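Local coordinates for protein alanine racemase (Oenococcus oeni PSU-1, PDB 3HUR) that belongs to the alanine racemase family, pairing an N-terminal domain of the TIM-barrel type with a C-terminal domain, at residues A[83-88]-A[104-109]; A[90-95]-A[110-115]. All blocks are in the same frame, centred on the assembly; numbering follows the deposited sequence.

How the contacts relate
Contact 1 (83-88 with 104-109) joins two neighbouring parallel strands of the N-terminal barrel; contact 2 (90-95 with 110-115) joins the segments that follow those same strands, so the two pairings interleave along the chain. Their centres lie about 11 Å apart, the first in the buried sheet and the second nearer the surface. They also touch directly. Ile105 CD1, leaving the outer side of strand 103-107, reaches Trp112 CZ2 at 3.8 Å; further along, Pro108 CB rests 3.7 Å from Trp90 CE2. Trp112 and Trp90 thus extend the apolar layer from the strand to the loop and helix of contact 2.

Contact 1: residues A[83-88]-A[104-109]; sequences PIWVLG and VITIPS
Trp85 and Val104 form the one bridge pair between these parallel strands, with their side chains on the same face of the sheet. Val104 lays CG1 over one face of the indole, 3.9 Å from the centroid of the five-membered ring and 15° off its normal, a CH-pi contact. On the opposite face lies Leu87 CD2, 3.7 Å above the plane; both methyls sit toward the rim of the indole. Thr106 OG1 lies at the ring's edge, in its plane, and accepts a weak hydrogen bond of 3.4 Å from Trp85 NE1; its stronger partner is the hydroxyl of Tyr163. With CG anti to the backbone N (chi1 171°), the indole lies along the neighbouring strand and its N-H can reach two residues beyond Val104. The branched valine suits a strand position while offering a methyl to the ring.

Behind the side chains, the backbone of Val104 grips both residues flanking Trp85: its N donates to Ile84 O at 2.6 Å, and its O accepts from Val86 N at 3.1 Å. The strands then splay, their axes at 38°, and a water takes over the next rung, donating to Val86 O at 2.6 Å and accepting from Thr106 N at 3.0 Å.

Trp85 and Tyr163, edge-to-face, belong to the barrel interior, whereas Ile84 and Val86 turn outward to helix 69-77. Helix 95-100 completes the beta-alpha-beta unit between strands 84-86 and 103-107, which strands 63-66 and 123-128 flank in the parallel sheet.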
# COMPACT_ATOMS: atom_id res chain seq x y z
N PRO A 83 -27.13 -16.08 -28.39
CA PRO A 83 -27.89 -14.98 -27.75
C PRO A 83 -27.15 -14.44 -26.51
O PRO A 83 -26.46 -15.17 -25.82
CB PRO A 83 -29.22 -15.62 -27.37
CG PRO A 83 -29.03 -17.15 -27.56
CD PRO A 83 -27.81 -17.39 -28.37
N ILE A 84 -27.34 -13.15 -26.25
CA ILE A 84 -26.66 -12.45 -25.19
C ILE A 84 -27.66 -11.70 -24.39
O ILE A 84 -28.60 -11.12 -24.94
CB ILE A 84 -25.65 -11.40 -25.74
CG1 ILE A 84 -24.45 -12.11 -26.38
CG2 ILE A 84 -25.16 -10.51 -24.62
CD1 ILE A 84 -23.90 -11.43 -27.57
N TRP A 85 -27.44 -11.68 -23.10
CA TRP A 85 -28.40 -11.15 -22.17
C TRP A 85 -27.64 -10.18 -21.31
O TRP A 85 -26.67 -10.55 -20.66
CB TRP A 85 -28.95 -12.34 -21.37
CG TRP A 85 -29.82 -12.08 -20.19
CD1 TRP A 85 -30.30 -10.87 -19.74
CD2 TRP A 85 -30.38 -13.08 -19.34
NE1 TRP A 85 -31.07 -11.08 -18.61
CE2 TRP A 85 -31.14 -12.43 -18.37
CE3 TRP A 85 -30.26 -14.47 -19.28
CZ2 TRP A 85 -31.79 -13.12 -17.37
CZ3 TRP A 85 -30.91 -15.15 -18.29
CH2 TRP A 85 -31.67 -14.47 -17.34
N VAL A 86 -28.06 -8.94 -21.33
CA VAL A 86 -27.43 -7.89 -20.58
C VAL A 86 -28.23 -7.65 -19.30
O VAL A 86 -29.44 -7.54 -19.34
CB VAL A 86 -27.34 -6.62 -21.45
CG1 VAL A 86 -26.70 -5.43 -20.66
CG2 VAL A 86 -26.54 -6.97 -22.68
N LEU A 87 -27.55 -7.52 -18.16
CA LEU A 87 -28.22 -7.76 -16.89
C LEU A 87 -29.00 -6.61 -16.27
O LEU A 87 -30.03 -6.87 -15.56
CB LEU A 87 -27.29 -8.36 -15.85
CG LEU A 87 -27.16 -9.88 -15.97
CD1 LEU A 87 -26.29 -10.42 -14.84
CD2 LEU A 87 -28.53 -10.53 -15.93
N GLY A 88 -28.56 -5.37 -16.49
CA GLY A 88 -29.19 -4.25 -15.79
C GLY A 88 -29.59 -3.15 -16.73
O GLY A 88 -29.63 -1.98 -16.36
N VAL A 104 -31.09 -10.27 -25.02
CA VAL A 104 -32.12 -10.48 -24.04
C VAL A 104 -32.00 -9.43 -22.96
O VAL A 104 -30.92 -9.14 -22.53
CB VAL A 104 -31.96 -11.85 -23.36
CG1 VAL A 104 -32.99 -12.02 -22.23
CG2 VAL A 104 -32.05 -12.97 -24.37
N ILE A 105 -33.12 -8.91 -22.48
CA ILE A 105 -33.11 -7.97 -21.36
C ILE A 105 -34.02 -8.46 -20.22
O ILE A 105 -34.86 -9.33 -20.42
CB ILE A 105 -33.47 -6.53 -21.78
CG1 ILE A 105 -34.95 -6.40 -22.18
CG2 ILE A 105 -32.56 -6.06 -22.95
CD1 ILE A 105 -35.32 -4.97 -22.50
N THR A 106 -33.78 -7.93 -19.02
CA THR A 106 -34.52 -8.28 -17.83
C THR A 106 -35.76 -7.38 -17.72
O THR A 106 -35.72 -6.20 -18.05
CB THR A 106 -33.67 -8.16 -16.54
OG1 THR A 106 -32.98 -9.39 -16.29
CG2 THR A 106 -34.52 -7.89 -15.36
N ILE A 107 -36.88 -7.97 -17.30
CA ILE A 107 -38.05 -7.21 -17.00
C ILE A 107 -37.94 -6.83 -15.54
O ILE A 107 -37.87 -7.71 -14.67
CB ILE A 107 -39.35 -7.99 -17.19
CG1 ILE A 107 -39.46 -8.53 -18.61
CG2 ILE A 107 -40.51 -7.05 -16.91
CD1 ILE A 107 -40.77 -9.25 -18.92
N PRO A 108 -37.91 -5.53 -15.25
CA PRO A 108 -37.59 -5.11 -13.92
C PRO A 108 -38.79 -4.93 -13.00
O PRO A 108 -38.61 -4.96 -11.77
CB PRO A 108 -36.93 -3.75 -14.16
CG PRO A 108 -37.66 -3.22 -15.29
CD PRO A 108 -37.87 -4.40 -16.19
N SER A 109 -39.97 -4.69 -13.59
CA SER A 109 -41.18 -4.30 -12.84
C SER A 109 -42.43 -4.42 -13.72
O SER A 109 -42.33 -4.25 -14.93
CB SER A 109 -41.06 -2.85 -12.33
OG SER A 109 -41.55 -1.93 -13.30
O HOH W 1 -31.46 -6.03 -18.72

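Contact 2: residues A[90-95]-A[110-115]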
# COMPACT_ATOMS: atom_id res chain seq x y z
N TRP A 90 -32.48 -1.77 -19.52
CA TRP A 90 -33.84 -1.89 -19.98
C TRP A 90 -34.44 -0.55 -20.36
O TRP A 90 -35.65 -0.39 -20.28
CB TRP A 90 -34.70 -2.61 -18.92
CG TRP A 90 -34.62 -2.01 -17.59
CD1 TRP A 90 -35.10 -0.80 -17.22
CD2 TRP A 90 -34.01 -2.58 -16.43
NE1 TRP A 90 -34.81 -0.56 -15.89
CE2 TRP A 90 -34.15 -1.65 -15.39
CE3 TRP A 90 -33.35 -3.77 -16.18
CZ2 TRP A 90 -33.66 -1.87 -14.11
CZ3 TRP A 90 -32.84 -4.00 -14.90
CH2 TRP A 90 -33.00 -3.05 -13.89
N ASP A 91 -33.62 0.41 -20.79
CA ASP A 91 -34.12 1.72 -21.23
C ASP A 91 -34.95 1.55 -22.46
O ASP A 91 -34.52 0.94 -23.42
CB ASP A 91 -32.98 2.67 -21.60
CG ASP A 91 -32.37 3.37 -20.41
OD1 ASP A 91 -33.07 3.53 -19.38
OD2 ASP A 91 -31.18 3.76 -20.53
N TYR A 92 -36.13 2.14 -22.46
CA TYR A 92 -37.01 2.08 -23.62
C TYR A 92 -36.36 2.64 -24.86
O TYR A 92 -36.73 2.26 -25.98
CB TYR A 92 -38.27 2.91 -23.36
CG TYR A 92 -39.25 2.35 -22.35
CD1 TYR A 92 -39.23 1.01 -21.95
CD2 TYR A 92 -40.25 3.17 -21.83
CE1 TYR A 92 -40.17 0.53 -21.04
CE2 TYR A 92 -41.18 2.69 -20.94
CZ TYR A 92 -41.15 1.37 -20.56
OH TYR A 92 -42.08 0.93 -19.67
N SER A 93 -35.43 3.56 -24.66
CA SER A 93 -34.67 4.15 -25.74
C SER A 93 -33.67 3.19 -26.39
O SER A 93 -33.25 3.42 -27.52
CB SER A 93 -33.94 5.42 -25.25
OG SER A 93 -33.04 5.13 -24.20
N ASP A 94 -33.28 2.11 -25.70
CA ASP A 94 -32.36 1.12 -26.30
C ASP A 94 -33.08 -0.04 -26.96
O ASP A 94 -32.43 -0.98 -27.48
CB ASP A 94 -31.36 0.58 -25.27
CG ASP A 94 -30.39 1.65 -24.76
OD1 ASP A 94 -29.59 2.16 -25.56
OD2 ASP A 94 -30.42 1.96 -23.55
N LEU A 95 -34.41 0.02 -26.98
CA LEU A 95 -35.24 -1.06 -27.53
C LEU A 95 -34.76 -1.55 -28.89
O LEU A 95 -34.66 -2.75 -29.11
CB LEU A 95 -36.74 -0.69 -27.56
CG LEU A 95 -37.62 -1.31 -26.46
CD1 LEU A 95 -36.87 -1.42 -25.13
CD2 LEU A 95 -38.95 -0.59 -26.27
N LEU A 110 -43.60 -4.66 -13.11
CA LEU A 110 -44.87 -4.63 -13.84
C LEU A 110 -45.12 -3.31 -14.55
O LEU A 110 -45.54 -3.28 -15.71
CB LEU A 110 -46.07 -4.98 -12.94
CG LEU A 110 -47.40 -5.22 -13.69
CD1 LEU A 110 -47.31 -6.44 -14.58
CD2 LEU A 110 -48.59 -5.35 -12.74
N ALA A 111 -44.84 -2.20 -13.88
CA ALA A 111 -45.00 -0.89 -14.53
C ALA A 111 -44.28 -0.82 -15.90
O ALA A 111 -44.85 -0.38 -16.92
CB ALA A 111 -44.52 0.22 -13.59
N TRP A 112 -43.03 -1.29 -15.92
CA TRP A 112 -42.19 -1.29 -17.12
C TRP A 112 -42.85 -2.01 -18.29
O TRP A 112 -42.79 -1.55 -19.42
CB TRP A 112 -40.81 -1.93 -16.79
CG TRP A 112 -39.82 -1.97 -17.94
CD1 TRP A 112 -38.80 -1.09 -18.17
CD2 TRP A 112 -39.78 -2.92 -19.01
NE1 TRP A 112 -38.13 -1.45 -19.30
CE2 TRP A 112 -38.71 -2.56 -19.85
CE3 TRP A 112 -40.55 -4.03 -19.35
CZ2 TRP A 112 -38.39 -3.27 -20.98
CZ3 TRP A 112 -40.23 -4.73 -20.49
CH2 TRP A 112 -39.16 -4.35 -21.29
N LEU A 113 -43.46 -3.15 -18.00
CA LEU A 113 -44.18 -3.97 -19.03
C LEU A 113 -45.44 -3.31 -19.52
O LEU A 113 -45.74 -3.36 -20.69
CB LEU A 113 -44.58 -5.34 -18.47
CG LEU A 113 -43.75 -6.55 -18.86
CD1 LEU A 113 -44.40 -7.83 -18.30
CD2 LEU A 113 -43.60 -6.62 -20.37
N GLN A 114 -46.18 -2.72 -18.60
CA GLN A 114 -47.45 -2.07 -18.95
C GLN A 114 -47.19 -0.88 -19.84
O GLN A 114 -47.96 -0.65 -20.76
CB GLN A 114 -48.22 -1.61 -17.70
CG GLN A 114 -48.69 -2.76 -16.83
CD GLN A 114 -49.09 -2.32 -15.43
OE1 GLN A 114 -48.81 -1.19 -15.01
NE2 GLN A 114 -49.71 -3.22 -14.69
N ASN A 115 -46.11 -0.14 -19.57
CA ASN A 115 -45.78 1.08 -20.32
C ASN A 115 -44.82 0.85 -21.49
O ASN A 115 -44.38 1.82 -22.13
CB ASN A 115 -45.19 2.16 -19.38
CG ASN A 115 -46.17 2.59 -18.27
OD1 ASN A 115 -47.21 3.22 -18.53
ND2 ASN A 115 -45.83 2.27 -17.03
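Trp112 and the 90-95 loop exchange hydrogen bonds in both directions, a side chain meeting a backbone carbonyl each time. Trp112 holds CG anti to its own N (chi1 -179°), which carries the indole out toward the loop. There its N-H points at Trp90 O, NE1 to O 2.9 Å and nearly straight at 168°, with the acceptor at the ring's edge and close to its plane. In return the Tyr92 hydroxyl donates to Trp112 O, OH to O 2.6 Å, meeting a lone pair in the carbonyl plane. These are roles for which tryptophan and tyrosine are well suited: each carries a donor at the rim of a large apolar ring.

Tyr92 runs alongside Trp112 in the opposite direction and sets CE1 over one indole face, 3.3 Å above the plane and toward the rim; the ring planes make 50°. Trp90 completes the aromatic cluster, its five-membered ring steeply inclined to that of Trp112, with Trp90 CD1 and Trp112 CD1 3.8 Å apart.

In barrel terms, the loop leaving strand 84-86 is here joined to the short helix that follows the adjacent strand, 103-107. Ser109 caps that helix at Trp112 N, while Trp112 packs inward on Ile107.

At the far end of the helix, Asn115 CB lies 3.4 Å from Tyr92 OH, and Asn115 ND2 turns back to Ala111 O in a weak bond. Trp90 also packs on Leu3 of the second subunit.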